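PDB 4XHC: alpha-L-rhamnosidase from Klebsiella oxytoca, which hydrolyses terminal non-reducing alpha-L-rhamnose residues from alpha-L-rhamnosides, as a member of glycoside hydrolase family 78. Local coordinates for residues A[245-250]-A[270-274]; A[264-268]-A[315-321]; A[227-231]-A[256-261]. One frame throughout, in Å; residues are numbered along the deposited sequence.

Contact 1: residues A[245-250]-A[270-274]; sequences LWLGDL and CLYLF. With RAM (alpha-L-rhamnopyranose), chain C.
Leu247 lies over one face of the Phe274 ring in the helical six-hairpin glycosidase domain, where the start of helix 247-259 packs on helix 264-276. The evidence for a CH-pi contact is direct: Leu247 CG stands 3.6 Å from the centroid of the Phe274 ring and only 9° off its normal, so the branch point sits above the ring centre while Leu247 CD1 reaches toward the Phe274 CD1 side.

The other side-chain contacts between the segments are apolar. Leu245 meets the same ring obliquely, its CG 3.5 Å from Phe274 CE2. With CG anti to the backbone N (chi1 178°), Leu245 extends toward the helix, and its CD2 methyl comes to 3.8 Å from Cys270 SG and also touches Leu273 CD1. Leu250, one turn beyond Trp246, brings CD2 against Cys270 CB and Phe274 CE2. All the residues that touch are buried, and together they bury 337 Å² between the segments.

Backbone bonds hold segment 245-250 in place. Trp246 is the N-cap residue, and its carbonyl O accepts a hydrogen bond from Leu250 N at 2.9 Å, the first turn of the helix. Leu245 is joined to Val288 in the neighbouring strand 287-289, and Leu247 to Ala286.

Trp246, which points away from helix 264-276, and Asp249 line the rhamnose pocket. Tyr304, Trp361, Glu506, Tyr518 and His528 supply further hydrogen bonds to the sugar. The Trp246 indole forms a wall with rhamnose C5 3.4 Å above its plane, offset toward the rim. Asp249 grips two neighbouring hydroxyls, one with each carboxylate oxygen: rhamnose O3 donates to Asp249 OD2 at 2.8 Å, and rhamnose O4 to Asp249 OD1 at 2.6 Å.

Contact 2: residues A[264-268]-A[315-321]; sequences HDLVR and YLQSAED
A chi1 of 172° sets the Tyr315 ring opposite its backbone N and beside its carbonyl carbon, which brings the ring to Arg268, and Arg268 answers with a side chain extended from CG to NE. The two cross obliquely, with the guanidinium and phenol planes only 9° apart. Contact runs through the aliphatic part of the arginine, whose CD lies 3.4 Å from Tyr315 OH, while Val267 CG1 touches Tyr315 CD1 at 3.8 Å.

At the other end of the interface, Ala319 CB sits over one face of the His264 imidazole, 4.2 Å from its centroid, a CH-pi contact. The same methyl also lies above a face of the Tyr315 ring, toward its rim. Helices 264-276 and 302-319 pack nearly antiparallel here, as their short segment axes show: they approach to 11.0 Å with a crossing angle of -159°.

The polar groups gather where helix 302-319 ends and Asp321 caps the next one. Tyr315 OH donates to Asp321 OD2 at 2.8 Å, and the oxygen receives it on its anti lone pair. Thr324 OG1 is hydrogen-bonded to both Asp321 OD2 and Arg268 NE. By contrast, the Arg268 NE to Asp321 OD2 salt bridge is long, 3.7 Å, with the oxygen well out of the guanidinium plane. Attraction between these two side chains is thus probably electrostatic, with directional bonding supplied by the tyrosine and threonine hydroxyls.

Contact 3: residues A[227-231]-A[256-261]; sequences LQNCM and VNDVTF
Thr260 OG1 lies against Leu227 CD2 at 3.6 Å and donates a hydrogen bond to Val256 O at 2.9 Å, tying down the last turn of its segment. Two donors grip that carbonyl oxygen from opposite faces of its plane: the threonine hydroxyl, 45° out of the plane, and Val259 N. The hydroxyl reaches it because chi1 of 56° places OG1 between the backbone N and carbonyl carbon of Thr260.

Leu227 drives its CD2 methyl into this turn. Besides the hydroxyl, the methyl meets Val256 CG1 at 3.6 Å and the edge of the Phe261 ring, near the ring plane, at Phe261 CD2. Met231 approaches the same ring obliquely in a Met-aromatic contact, its SD 5.0 Å from the centroid and 49° off the normal. A bend at chi3 carries Met231 CE to 3.7 Å from Asn257 OD1, an oxygen that accepts from Arg263 N. The Gln228 side chain runs at about a right angle to that of Phe261, with NE2 3.8 Å from Phe261 CZ; that NE2 is hydrogen-bonded to Ala202 O.

The contact joins the end of helix 214-230 to that of helix 247-259. Helix 534-540 packs on Val256, Val259 and Thr260, helix 264-276 touches Met231 and Asn257, and Thr200, at the end of strand 187-200, is hydrogen-bonded to the carbonyls of Gln228 and Met231.

From the N terminus, helix 214-230 comes first, and contact 3 closes the loop from 227-231 to 256-261. Contact 1 starts within that span, at 245-250, and ends beyond it at 270-274, so the two cross while sharing helix 247-259. Contact 2 opens at 264-268, after contact 3 has closed, but crosses contact 1, with which it shares helix 264-276; its far end is 315-321. Direct touches join contacts 1 and 2 through Leu271 and Tyr315, and contacts 2 and 3 through packing of Val267 on Asn257 and Leu266 on Met231. Together they tie helices 214-230, 247-259, 264-276 and 302-319 together, with contact 1 alone reaching the rhamnose pocket.

Contact 1: residues A[245-250]-A[270-274]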
ATOM      1  N   LEU A 245     -22.722  -3.350  12.871  1.00 53.28           N
ATOM      2  CA  LEU A 245     -23.853  -3.662  13.747  1.00 52.76           C
ATOM      3  C   LEU A 245     -24.996  -4.348  12.999  1.00 50.92           C
ATOM      4  O   LEU A 245     -25.612  -3.740  12.131  1.00 50.91           O
ATOM      5  CB  LEU A 245     -24.366  -2.359  14.368  1.00 56.12           C
ATOM      6  CG  LEU A 245     -25.585  -2.405  15.289  1.00 58.63           C
ATOM      7  CD1 LEU A 245     -25.317  -3.255  16.525  1.00 58.80           C
ATOM      8  CD2 LEU A 245     -25.984  -0.990  15.687  1.00 60.51           C
ATOM      9  N   TRP A 246     -25.276  -5.608  13.341  1.00 50.24           N
ATOM     10  CA  TRP A 246     -26.439  -6.356  12.809  1.00 49.67           C
ATOM     11  C   TRP A 246     -27.405  -6.695  13.945  1.00 49.71           C
ATOM     12  O   TRP A 246     -26.987  -6.944  15.076  1.00 50.10           O
ATOM     13  CB  TRP A 246     -26.009  -7.673  12.152  1.00 48.34           C
ATOM     14  CG  TRP A 246     -25.288  -7.572  10.835  1.00 48.02           C
ATOM     15  CD1 TRP A 246     -23.981  -7.245  10.643  1.00 49.59           C
ATOM     16  CD2 TRP A 246     -25.816  -7.868   9.540  1.00 46.93           C
ATOM     17  NE1 TRP A 246     -23.668  -7.294   9.305  1.00 48.85           N
ATOM     18  CE2 TRP A 246     -24.777  -7.678   8.607  1.00 47.40           C
ATOM     19  CE3 TRP A 246     -27.067  -8.267   9.072  1.00 47.40           C
ATOM     20  CZ2 TRP A 246     -24.950  -7.871   7.232  1.00 47.23           C
ATOM     21  CZ3 TRP A 246     -27.242  -8.453   7.699  1.00 47.37           C
ATOM     22  CH2 TRP A 246     -26.188  -8.258   6.802  1.00 47.23           C
ATOM     23  N   LEU A 247     -28.695  -6.759  13.642  1.00 49.68           N
ATOM     24  CA  LEU A 247     -29.698  -6.900  14.701  1.00 49.74           C
ATOM     25  C   LEU A 247     -29.725  -8.292  15.342  1.00 47.26           C
ATOM     26  O   LEU A 247     -29.869  -8.411  16.547  1.00 46.88           O
ATOM     27  CB  LEU A 247     -31.091  -6.518  14.196  1.00 51.28           C
ATOM     28  CG  LEU A 247     -31.748  -5.447  15.072  1.00 53.04           C
ATOM     29  CD1 LEU A 247     -32.854  -4.722  14.319  1.00 54.24           C
ATOM     30  CD2 LEU A 247     -32.262  -6.043  16.374  1.00 52.72           C
ATOM     31  N   GLY A 248     -29.583  -9.341  14.546  1.00 45.97           N
ATOM     32  CA  GLY A 248     -29.562 -10.699  15.084  1.00 45.97           C
ATOM     33  C   GLY A 248     -28.391 -10.886  16.027  1.00 46.76           C
ATOM     34  O   GLY A 248     -28.531 -11.492  17.101  1.00 46.01           O
ATOM     35  N   ASP A 249     -27.236 -10.354  15.617  1.00 47.47           N
ATOM     36  CA  ASP A 249     -26.006 -10.447  16.399  1.00 48.45           C
ATOM     37  C   ASP A 249     -26.140  -9.647  17.699  1.00 50.23           C
ATOM     38  O   ASP A 249     -25.850 -10.149  18.785  1.00 50.00           O
ATOM     39  CB  ASP A 249     -24.807  -9.958  15.576  1.00 48.65           C
ATOM     40  CG  ASP A 249     -24.576 -10.794  14.321  1.00 48.81           C
ATOM     41  OD1 ASP A 249     -25.463 -10.807  13.445  1.00 47.86           O
ATOM     42  OD2 ASP A 249     -23.505 -11.435  14.201  1.00 49.76           O
ATOM     43  N   LEU A 250     -26.601  -8.405  17.570  1.00 51.88           N
ATOM     44  CA  LEU A 250     -26.884  -7.534  18.714  1.00 52.39           C
ATOM     45  C   LEU A 250     -27.714  -8.235  19.782  1.00 51.83           C
ATOM     46  O   LEU A 250     -27.426  -8.116  20.970  1.00 54.19           O
ATOM     47  CB  LEU A 250     -27.620  -6.270  18.246  1.00 53.18           C
ATOM     48  CG  LEU A 250     -28.117  -5.304  19.325  1.00 54.68           C
ATOM     49  CD1 LEU A 250     -26.970  -4.845  20.208  1.00 55.18           C
ATOM     50  CD2 LEU A 250     -28.807  -4.107  18.697  1.00 56.53           C
ATOM     51  N   CYS A 270     -27.373   1.244  20.413  1.00 59.22           N
ATOM     52  CA  CYS A 270     -27.594   0.407  19.250  1.00 59.24           C
ATOM     53  C   CYS A 270     -29.083   0.252  18.958  1.00 56.73           C
ATOM     54  O   CYS A 270     -29.475   0.184  17.796  1.00 55.18           O
ATOM     55  CB  CYS A 270     -26.845  -0.929  19.398  1.00 60.96           C
ATOM     56  SG  CYS A 270     -25.022  -0.705  19.319  1.00 68.82           S
ATOM     57  N   LEU A 271     -29.915   0.263  19.998  1.00 56.08           N
ATOM     58  CA  LEU A 271     -31.372   0.326  19.806  1.00 55.45           C
ATOM     59  C   LEU A 271     -31.809   1.606  19.092  1.00 55.45           C
ATOM     60  O   LEU A 271     -32.633   1.555  18.182  1.00 55.76           O
ATOM     61  CB  LEU A 271     -32.121   0.212  21.136  1.00 56.71           C
ATOM     62  CG  LEU A 271     -32.381  -1.202  21.661  1.00 56.97           C
ATOM     63  CD1 LEU A 271     -32.783  -1.161  23.130  1.00 58.96           C
ATOM     64  CD2 LEU A 271     -33.437  -1.920  20.830  1.00 55.28           C
ATOM     65  N   TYR A 272     -31.264   2.747  19.503  1.00 56.17           N
ATOM     66  CA  TYR A 272     -31.640   4.030  18.905  1.00 57.10           C
ATOM     67  C   TYR A 272     -31.122   4.180  17.479  1.00 55.65           C
ATOM     68  O   TYR A 272     -31.702   4.915  16.683  1.00 55.92           O
ATOM     69  CB  TYR A 272     -31.173   5.215  19.766  1.00 59.65           C
ATOM     70  CG  TYR A 272     -32.151   5.593  20.864  1.00 62.53           C
ATOM     71  CD1 TYR A 272     -33.233   6.441  20.609  1.00 63.93           C
ATOM     72  CD2 TYR A 272     -32.003   5.099  22.156  1.00 63.65           C
ATOM     73  CE1 TYR A 272     -34.134   6.786  21.612  1.00 65.28           C
ATOM     74  CE2 TYR A 272     -32.899   5.438  23.163  1.00 66.14           C
ATOM     75  CZ  TYR A 272     -33.961   6.278  22.888  1.00 66.25           C
ATOM     76  OH  TYR A 272     -34.831   6.595  23.904  1.00 67.01           O
ATOM     77  N   LEU A 273     -30.026   3.499  17.162  1.00 55.06           N
ATOM     78  CA  LEU A 273     -29.491   3.536  15.813  1.00 55.66           C
ATOM     79  C   LEU A 273     -30.454   2.861  14.833  1.00 54.61           C
ATOM     80  O   LEU A 273     -30.834   3.455  13.829  1.00 55.42           O
ATOM     81  CB  LEU A 273     -28.111   2.870  15.746  1.00 56.17           C
ATOM     82  CG  LEU A 273     -26.930   3.683  16.285  1.00 57.08           C
ATOM     83  CD1 LEU A 273     -25.687   2.814  16.380  1.00 56.38           C
ATOM     84  CD2 LEU A 273     -26.656   4.897  15.414  1.00 58.16           C
ATOM     85  N   PHE A 274     -30.856   1.631  15.132  1.00 53.57           N
ATOM     86  CA  PHE A 274     -31.819   0.923  14.286  1.00 52.85           C
ATOM     87  C   PHE A 274     -33.148   1.671  14.178  1.00 54.58           C
ATOM     88  O   PHE A 274     -33.752   1.687  13.116  1.00 57.35           O
ATOM     89  CB  PHE A 274     -32.084  -0.485  14.810  1.00 51.36           C
ATOM     90  CG  PHE A 274     -31.005  -1.466  14.476  1.00 50.53           C
ATOM     91  CD1 PHE A 274     -30.916  -1.998  13.202  1.00 50.61           C
ATOM     92  CD2 PHE A 274     -30.085  -1.860  15.431  1.00 50.61           C
ATOM     93  CE1 PHE A 274     -29.926  -2.911  12.885  1.00 50.55           C
ATOM     94  CE2 PHE A 274     -29.089  -2.764  15.122  1.00 50.10           C
ATOM     95  CZ  PHE A 274     -29.008  -3.293  13.847  1.00 50.21           C
TER
HETATM   96  C1  RAM C 900     -23.484 -12.283   7.774  1.00 42.92           C
HETATM   97  C2  RAM C 900     -22.819 -12.286   9.137  1.00 43.00           C
HETATM   98  C3  RAM C 900     -23.708 -11.617  10.168  1.00 44.08           C
HETATM   99  C4  RAM C 900     -25.145 -12.062   9.955  1.00 44.03           C
HETATM  100  C5  RAM C 900     -25.637 -11.502   8.631  1.00 45.45           C
HETATM  101  C6  RAM C 900     -26.649 -12.386   7.947  1.00 47.24           C
HETATM  102  O1  RAM C 900     -22.530 -11.983   6.833  1.00 43.00           O
HETATM  103  O2  RAM C 900     -22.641 -13.646   9.494  1.00 43.68           O
HETATM  104  O3  RAM C 900     -23.290 -11.953  11.492  1.00 46.08           O
HETATM  105  O4  RAM C 900     -25.973 -11.575  10.994  1.00 43.03           O
HETATM  106  O5  RAM C 900     -24.528 -11.317   7.723  1.00 45.97           O

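Contact 2: residues A[264-268]-A[315-321]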
ATOM      1  N   HIS A 264     -24.862  -1.117  29.457  1.00 70.84           N
ATOM      2  CA  HIS A 264     -26.243  -0.933  28.993  1.00 69.99           C
ATOM      3  C   HIS A 264     -26.380   0.284  28.095  1.00 69.22           C
ATOM      4  O   HIS A 264     -27.200   0.290  27.186  1.00 67.84           O
ATOM      5  CB  HIS A 264     -27.214  -0.833  30.180  1.00 71.20           C
ATOM      6  CG  HIS A 264     -27.258  -2.073  31.018  1.00 72.47           C
ATOM      7  ND1 HIS A 264     -27.015  -2.065  32.376  1.00 74.08           N
ATOM      8  CD2 HIS A 264     -27.480  -3.368  30.680  1.00 71.22           C
ATOM      9  CE1 HIS A 264     -27.098  -3.298  32.843  1.00 74.60           C
ATOM     10  NE2 HIS A 264     -27.380  -4.107  31.834  1.00 73.13           N
ATOM     11  N   ASP A 265     -25.571   1.306  28.348  1.00 71.10           N
ATOM     12  CA  ASP A 265     -25.524   2.482  27.481  1.00 72.62           C
ATOM     13  C   ASP A 265     -25.266   2.111  26.013  1.00 68.86           C
ATOM     14  O   ASP A 265     -25.774   2.760  25.101  1.00 66.50           O
ATOM     15  CB  ASP A 265     -24.472   3.498  27.981  1.00 77.02           C
ATOM     16  CG  ASP A 265     -23.083   2.877  28.184  1.00 79.38           C
ATOM     17  OD1 ASP A 265     -22.966   1.899  28.948  1.00 81.71           O
ATOM     18  OD2 ASP A 265     -22.103   3.373  27.592  1.00 80.30           O
ATOM     19  N   LEU A 266     -24.478   1.068  25.790  1.00 67.61           N
ATOM     20  CA  LEU A 266     -24.137   0.660  24.437  1.00 66.80           C
ATOM     21  C   LEU A 266     -25.275  -0.104  23.757  1.00 62.68           C
ATOM     22  O   LEU A 266     -25.456  -0.007  22.548  1.00 59.44           O
ATOM     23  CB  LEU A 266     -22.847  -0.171  24.449  1.00 69.45           C
ATOM     24  CG  LEU A 266     -22.243  -0.485  23.078  1.00 69.59           C
ATOM     25  CD1 LEU A 266     -21.935   0.792  22.309  1.00 71.08           C
ATOM     26  CD2 LEU A 266     -21.000  -1.348  23.228  1.00 71.33           C
ATOM     27  N   VAL A 267     -26.037  -0.866  24.534  1.00 63.11           N
ATOM     28  CA  VAL A 267     -27.233  -1.550  24.011  1.00 60.28           C
ATOM     29  C   VAL A 267     -28.280  -0.508  23.632  1.00 59.00           C
ATOM     30  O   VAL A 267     -28.939  -0.601  22.604  1.00 58.36           O
ATOM     31  CB  VAL A 267     -27.843  -2.534  25.039  1.00 59.53           C
ATOM     32  CG1 VAL A 267     -29.087  -3.201  24.473  1.00 57.42           C
ATOM     33  CG2 VAL A 267     -26.816  -3.587  25.436  1.00 60.43           C
ATOM     34  N   ARG A 268     -28.410   0.490  24.485  1.00 61.44           N
ATOM     35  CA  ARG A 268     -29.309   1.613  24.250  1.00 62.88           C
ATOM     36  C   ARG A 268     -28.935   2.381  22.990  1.00 61.94           C
ATOM     37  O   ARG A 268     -29.809   2.720  22.203  1.00 60.24           O
ATOM     38  CB  ARG A 268     -29.255   2.554  25.448  1.00 65.32           C
ATOM     39  CG  ARG A 268     -30.304   3.634  25.449  1.00 66.34           C
ATOM     40  CD  ARG A 268     -30.092   4.521  26.653  1.00 69.38           C
ATOM     41  NE  ARG A 268     -31.034   5.630  26.644  1.00 70.75           N
ATOM     42  CZ  ARG A 268     -30.779   6.838  27.130  1.00 73.30           C
ATOM     43  NH1 ARG A 268     -29.594   7.121  27.667  1.00 73.99           N
ATOM     44  NH2 ARG A 268     -31.718   7.773  27.072  1.00 74.88           N
ATOM     45  N   TYR A 315     -33.657  -5.485  27.180  1.00 57.56           N
ATOM     46  CA  TYR A 315     -33.021  -4.246  27.650  1.00 58.69           C
ATOM     47  C   TYR A 315     -33.794  -3.623  28.808  1.00 60.74           C
ATOM     48  O   TYR A 315     -33.192  -3.124  29.766  1.00 61.89           O
ATOM     49  CB  TYR A 315     -32.873  -3.214  26.515  1.00 58.54           C
ATOM     50  CG  TYR A 315     -32.407  -1.858  27.011  1.00 60.88           C
ATOM     51  CD1 TYR A 315     -31.070  -1.638  27.354  1.00 61.84           C
ATOM     52  CD2 TYR A 315     -33.306  -0.803  27.170  1.00 62.64           C
ATOM     53  CE1 TYR A 315     -30.640  -0.403  27.833  1.00 63.86           C
ATOM     54  CE2 TYR A 315     -32.882   0.435  27.646  1.00 65.24           C
ATOM     55  CZ  TYR A 315     -31.548   0.632  27.979  1.00 65.12           C
ATOM     56  OH  TYR A 315     -31.128   1.857  28.453  1.00 65.73           O
ATOM     57  N   LEU A 316     -35.123  -3.650  28.717  1.00 60.50           N
ATOM     58  CA  LEU A 316     -35.961  -3.194  29.812  1.00 63.34           C
ATOM     59  C   LEU A 316     -35.758  -4.051  31.069  1.00 64.82           C
ATOM     60  O   LEU A 316     -35.589  -3.504  32.156  1.00 64.98           O
ATOM     61  CB  LEU A 316     -37.432  -3.198  29.393  1.00 64.64           C
ATOM     62  CG  LEU A 316     -38.448  -2.721  30.442  1.00 67.58           C
ATOM     63  CD1 LEU A 316     -38.141  -1.294  30.880  1.00 70.14           C
ATOM     64  CD2 LEU A 316     -39.870  -2.841  29.909  1.00 67.35           C
ATOM     65  N   GLN A 317     -35.761  -5.379  30.912  1.00 65.53           N
ATOM     66  CA  GLN A 317     -35.585  -6.310  32.044  1.00 69.16           C
ATOM     67  C   GLN A 317     -34.278  -6.083  32.792  1.00 70.71           C
ATOM     68  O   GLN A 317     -34.246  -6.090  34.018  1.00 72.56           O
ATOM     69  CB  GLN A 317     -35.612  -7.776  31.574  1.00 69.77           C
ATOM     70  CG  GLN A 317     -36.947  -8.299  31.037  1.00 71.63           C
ATOM     71  CD  GLN A 317     -38.153  -7.876  31.856  1.00 74.85           C
ATOM     72  OE1 GLN A 317     -38.348  -8.327  32.989  1.00 76.67           O
ATOM     73  NE2 GLN A 317     -38.972  -7.001  31.280  1.00 74.97           N
ATOM     74  N   SER A 318     -33.203  -5.886  32.033  1.00 70.45           N
ATOM     75  CA  SER A 318     -31.850  -5.804  32.578  1.00 70.84           C
ATOM     76  C   SER A 318     -31.427  -4.415  33.043  1.00 71.33           C
ATOM     77  O   SER A 318     -30.779  -4.287  34.073  1.00 73.09           O
ATOM     78  CB  SER A 318     -30.869  -6.271  31.525  1.00 69.52           C
ATOM     79  OG  SER A 318     -30.974  -5.469  30.365  1.00 71.04           O
ATOM     80  N   ALA A 319     -31.762  -3.388  32.265  1.00 70.68           N
ATOM     81  CA  ALA A 319     -31.381  -2.002  32.579  1.00 72.82           C
ATOM     82  C   ALA A 319     -32.445  -1.228  33.369  1.00 76.08           C
ATOM     83  O   ALA A 319     -32.113  -0.255  34.037  1.00 77.96           O
ATOM     84  CB  ALA A 319     -31.054  -1.252  31.298  1.00 71.22           C
ATOM     85  N   GLU A 320     -33.711  -1.645  33.267  1.00 77.47           N
ATOM     86  CA  GLU A 320     -34.836  -1.017  33.988  1.00 80.12           C
ATOM     87  C   GLU A 320     -35.038   0.452  33.588  1.00 81.16           C
ATOM     88  O   GLU A 320     -35.288   1.318  34.431  1.00 82.70           O
ATOM     89  CB  GLU A 320     -34.662  -1.173  35.504  1.00 83.54           C
ATOM     90  CG  GLU A 320     -34.508  -2.626  35.943  1.00 84.88           C
ATOM     91  CD  GLU A 320     -34.224  -2.799  37.431  1.00 88.90           C
ATOM     92  OE1 GLU A 320     -34.001  -1.793  38.142  1.00 91.74           O
ATOM     93  OE2 GLU A 320     -34.222  -3.960  37.894  1.00 88.77           O
ATOM     94  N   ASP A 321     -34.961   0.698  32.279  1.00 79.59           N
ATOM     95  CA  ASP A 321     -35.034   2.035  31.699  1.00 80.45           C
ATOM     96  C   ASP A 321     -36.389   2.185  31.000  1.00 79.86           C
ATOM     97  O   ASP A 321     -36.517   1.915  29.801  1.00 77.38           O
ATOM     98  CB  ASP A 321     -33.865   2.212  30.716  1.00 80.28           C
ATOM     99  CG  ASP A 321     -33.789   3.609  30.093  1.00 81.77           C
ATOM    100  OD1 ASP A 321     -34.591   4.497  30.444  1.00 83.76           O
ATOM    101  OD2 ASP A 321     -32.904   3.811  29.231  1.00 80.58           O
TER

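Contact 3: residues A[227-231]-A[256-261]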
ATOM      1  N   LEU A 227     -16.389 -11.481  22.974  1.00 54.33           N
ATOM      2  CA  LEU A 227     -17.269 -10.325  23.108  1.00 56.82           C
ATOM      3  C   LEU A 227     -16.443  -9.047  23.212  1.00 57.12           C
ATOM      4  O   LEU A 227     -16.767  -8.043  22.582  1.00 56.67           O
ATOM      5  CB  LEU A 227     -18.192 -10.464  24.330  1.00 59.01           C
ATOM      6  CG  LEU A 227     -19.095  -9.251  24.604  1.00 59.70           C
ATOM      7  CD1 LEU A 227     -20.022  -8.963  23.431  1.00 57.07           C
ATOM      8  CD2 LEU A 227     -19.893  -9.469  25.877  1.00 61.95           C
ATOM      9  N   GLN A 228     -15.382  -9.096  24.010  1.00 57.36           N
ATOM     10  CA  GLN A 228     -14.542  -7.934  24.230  1.00 57.78           C
ATOM     11  C   GLN A 228     -14.026  -7.330  22.933  1.00 55.71           C
ATOM     12  O   GLN A 228     -14.039  -6.119  22.766  1.00 56.81           O
ATOM     13  CB  GLN A 228     -13.361  -8.298  25.110  1.00 59.65           C
ATOM     14  CG  GLN A 228     -12.435  -7.125  25.367  1.00 61.76           C
ATOM     15  CD  GLN A 228     -11.425  -7.432  26.441  1.00 64.03           C
ATOM     16  OE1 GLN A 228     -10.404  -8.068  26.181  1.00 64.31           O
ATOM     17  NE2 GLN A 228     -11.704  -6.986  27.661  1.00 65.63           N
ATOM     18  N   ASN A 229     -13.566  -8.171  22.022  1.00 53.90           N
ATOM     19  CA  ASN A 229     -13.017  -7.671  20.766  1.00 55.09           C
ATOM     20  C   ASN A 229     -14.097  -7.172  19.800  1.00 54.44           C
ATOM     21  O   ASN A 229     -13.829  -6.325  18.944  1.00 56.18           O
ATOM     22  CB  ASN A 229     -12.100  -8.714  20.108  1.00 54.55           C
ATOM     23  CG  ASN A 229     -10.767  -8.863  20.838  1.00 55.90           C
ATOM     24  OD1 ASN A 229     -10.442  -8.084  21.732  1.00 57.65           O
ATOM     25  ND2 ASN A 229      -9.998  -9.875  20.471  1.00 56.39           N
ATOM     26  N   CYS A 230     -15.316  -7.671  19.959  1.00 52.83           N
ATOM     27  CA  CYS A 230     -16.440  -7.218  19.154  1.00 51.95           C
ATOM     28  C   CYS A 230     -17.040  -5.897  19.670  1.00 52.45           C
ATOM     29  O   CYS A 230     -17.665  -5.160  18.907  1.00 51.29           O
ATOM     30  CB  CYS A 230     -17.503  -8.321  19.076  1.00 51.44           C
ATOM     31  SG  CYS A 230     -17.089  -9.641  17.906  1.00 53.45           S
ATOM     32  N   MET A 231     -16.846  -5.599  20.955  1.00 53.72           N
ATOM     33  CA  MET A 231     -17.355  -4.356  21.548  1.00 56.37           C
ATOM     34  C   MET A 231     -16.447  -3.166  21.250  1.00 55.73           C
ATOM     35  O   MET A 231     -15.382  -3.033  21.840  1.00 55.74           O
ATOM     36  CB  MET A 231     -17.550  -4.507  23.060  1.00 59.34           C
ATOM     37  CG  MET A 231     -18.793  -5.308  23.427  1.00 60.84           C
ATOM     38  SD  MET A 231     -18.971  -5.591  25.199  1.00 63.90           S
ATOM     39  CE  MET A 231     -19.341  -3.928  25.760  1.00 66.40           C
ATOM     40  N   VAL A 256     -25.046 -11.404  26.652  1.00 54.73           N
ATOM     41  CA  VAL A 256     -23.753 -11.717  27.252  1.00 55.49           C
ATOM     42  C   VAL A 256     -23.222 -10.491  27.987  1.00 56.44           C
ATOM     43  O   VAL A 256     -22.710 -10.593  29.097  1.00 56.65           O
ATOM     44  CB  VAL A 256     -22.736 -12.192  26.193  1.00 55.75           C
ATOM     45  CG1 VAL A 256     -21.424 -12.610  26.849  1.00 56.01           C
ATOM     46  CG2 VAL A 256     -23.315 -13.343  25.376  1.00 55.59           C
ATOM     47  N   ASN A 257     -23.368  -9.329  27.362  1.00 56.56           N
ATOM     48  CA  ASN A 257     -22.999  -8.066  27.977  1.00 59.37           C
ATOM     49  C   ASN A 257     -23.628  -7.914  29.363  1.00 62.26           C
ATOM     50  O   ASN A 257     -22.983  -7.465  30.307  1.00 66.62           O
ATOM     51  CB  ASN A 257     -23.442  -6.917  27.072  1.00 59.34           C
ATOM     52  CG  ASN A 257     -23.184  -5.557  27.684  1.00 60.95           C
ATOM     53  OD1 ASN A 257     -22.042  -5.162  27.886  1.00 60.48           O
ATOM     54  ND2 ASN A 257     -24.254  -4.840  27.996  1.00 62.77           N
ATOM     55  N   ASP A 258     -24.886  -8.302  29.464  1.00 63.13           N
ATOM     56  CA  ASP A 258     -25.646  -8.232  30.699  1.00 67.31           C
ATOM     57  C   ASP A 258     -24.956  -8.811  31.935  1.00 66.67           C
ATOM     58  O   ASP A 258     -25.067  -8.265  33.019  1.00 66.36           O
ATOM     59  CB  ASP A 258     -26.963  -8.975  30.502  1.00 71.95           C
ATOM     60  CG  ASP A 258     -28.139  -8.187  30.965  1.00 77.56           C
ATOM     61  OD1 ASP A 258     -28.211  -6.997  30.577  1.00 83.18           O
ATOM     62  OD2 ASP A 258     -28.979  -8.757  31.698  1.00 82.12           O
ATOM     63  N   VAL A 259     -24.260  -9.926  31.755  1.00 66.76           N
ATOM     64  CA  VAL A 259     -23.626 -10.659  32.857  1.00 67.26           C
ATOM     65  C   VAL A 259     -22.094 -10.581  32.837  1.00 65.80           C
ATOM     66  O   VAL A 259     -21.434 -11.227  33.643  1.00 68.13           O
ATOM     67  CB  VAL A 259     -24.037 -12.156  32.849  1.00 67.04           C
ATOM     68  CG1 VAL A 259     -25.534 -12.296  33.061  1.00 66.77           C
ATOM     69  CG2 VAL A 259     -23.610 -12.846  31.552  1.00 64.63           C
ATOM     70  N   THR A 260     -21.533  -9.808  31.915  1.00 63.76           N
ATOM     71  CA  THR A 260     -20.092  -9.580  31.867  1.00 63.31           C
ATOM     72  C   THR A 260     -19.809  -8.098  32.118  1.00 63.61           C
ATOM     73  O   THR A 260     -19.652  -7.698  33.272  1.00 65.22           O
ATOM     74  CB  THR A 260     -19.469 -10.051  30.532  1.00 61.18           C
ATOM     75  OG1 THR A 260     -20.121  -9.404  29.429  1.00 60.60           O
ATOM     76  CG2 THR A 260     -19.594 -11.559  30.382  1.00 60.03           C
ATOM     77  N   PHE A 261     -19.779  -7.286  31.060  1.00 61.65           N
ATOM     78  CA  PHE A 261     -19.311  -5.902  31.164  1.00 63.45           C
ATOM     79  C   PHE A 261     -20.393  -4.896  31.526  1.00 64.61           C
ATOM     80  O   PHE A 261     -20.081  -3.765  31.883  1.00 67.01           O
ATOM     81  CB  PHE A 261     -18.636  -5.471  29.869  1.00 62.57           C
ATOM     82  CG  PHE A 261     -17.452  -6.310  29.497  1.00 62.11           C
ATOM     83  CD1 PHE A 261     -16.218  -6.091  30.086  1.00 63.54           C
ATOM     84  CD2 PHE A 261     -17.575  -7.321  28.559  1.00 60.09           C
ATOM     85  CE1 PHE A 261     -15.126  -6.869  29.748  1.00 62.68           C
ATOM     86  CE2 PHE A 261     -16.489  -8.101  28.217  1.00 59.65           C
ATOM     87  CZ  PHE A 261     -15.262  -7.873  28.809  1.00 61.18           C
TER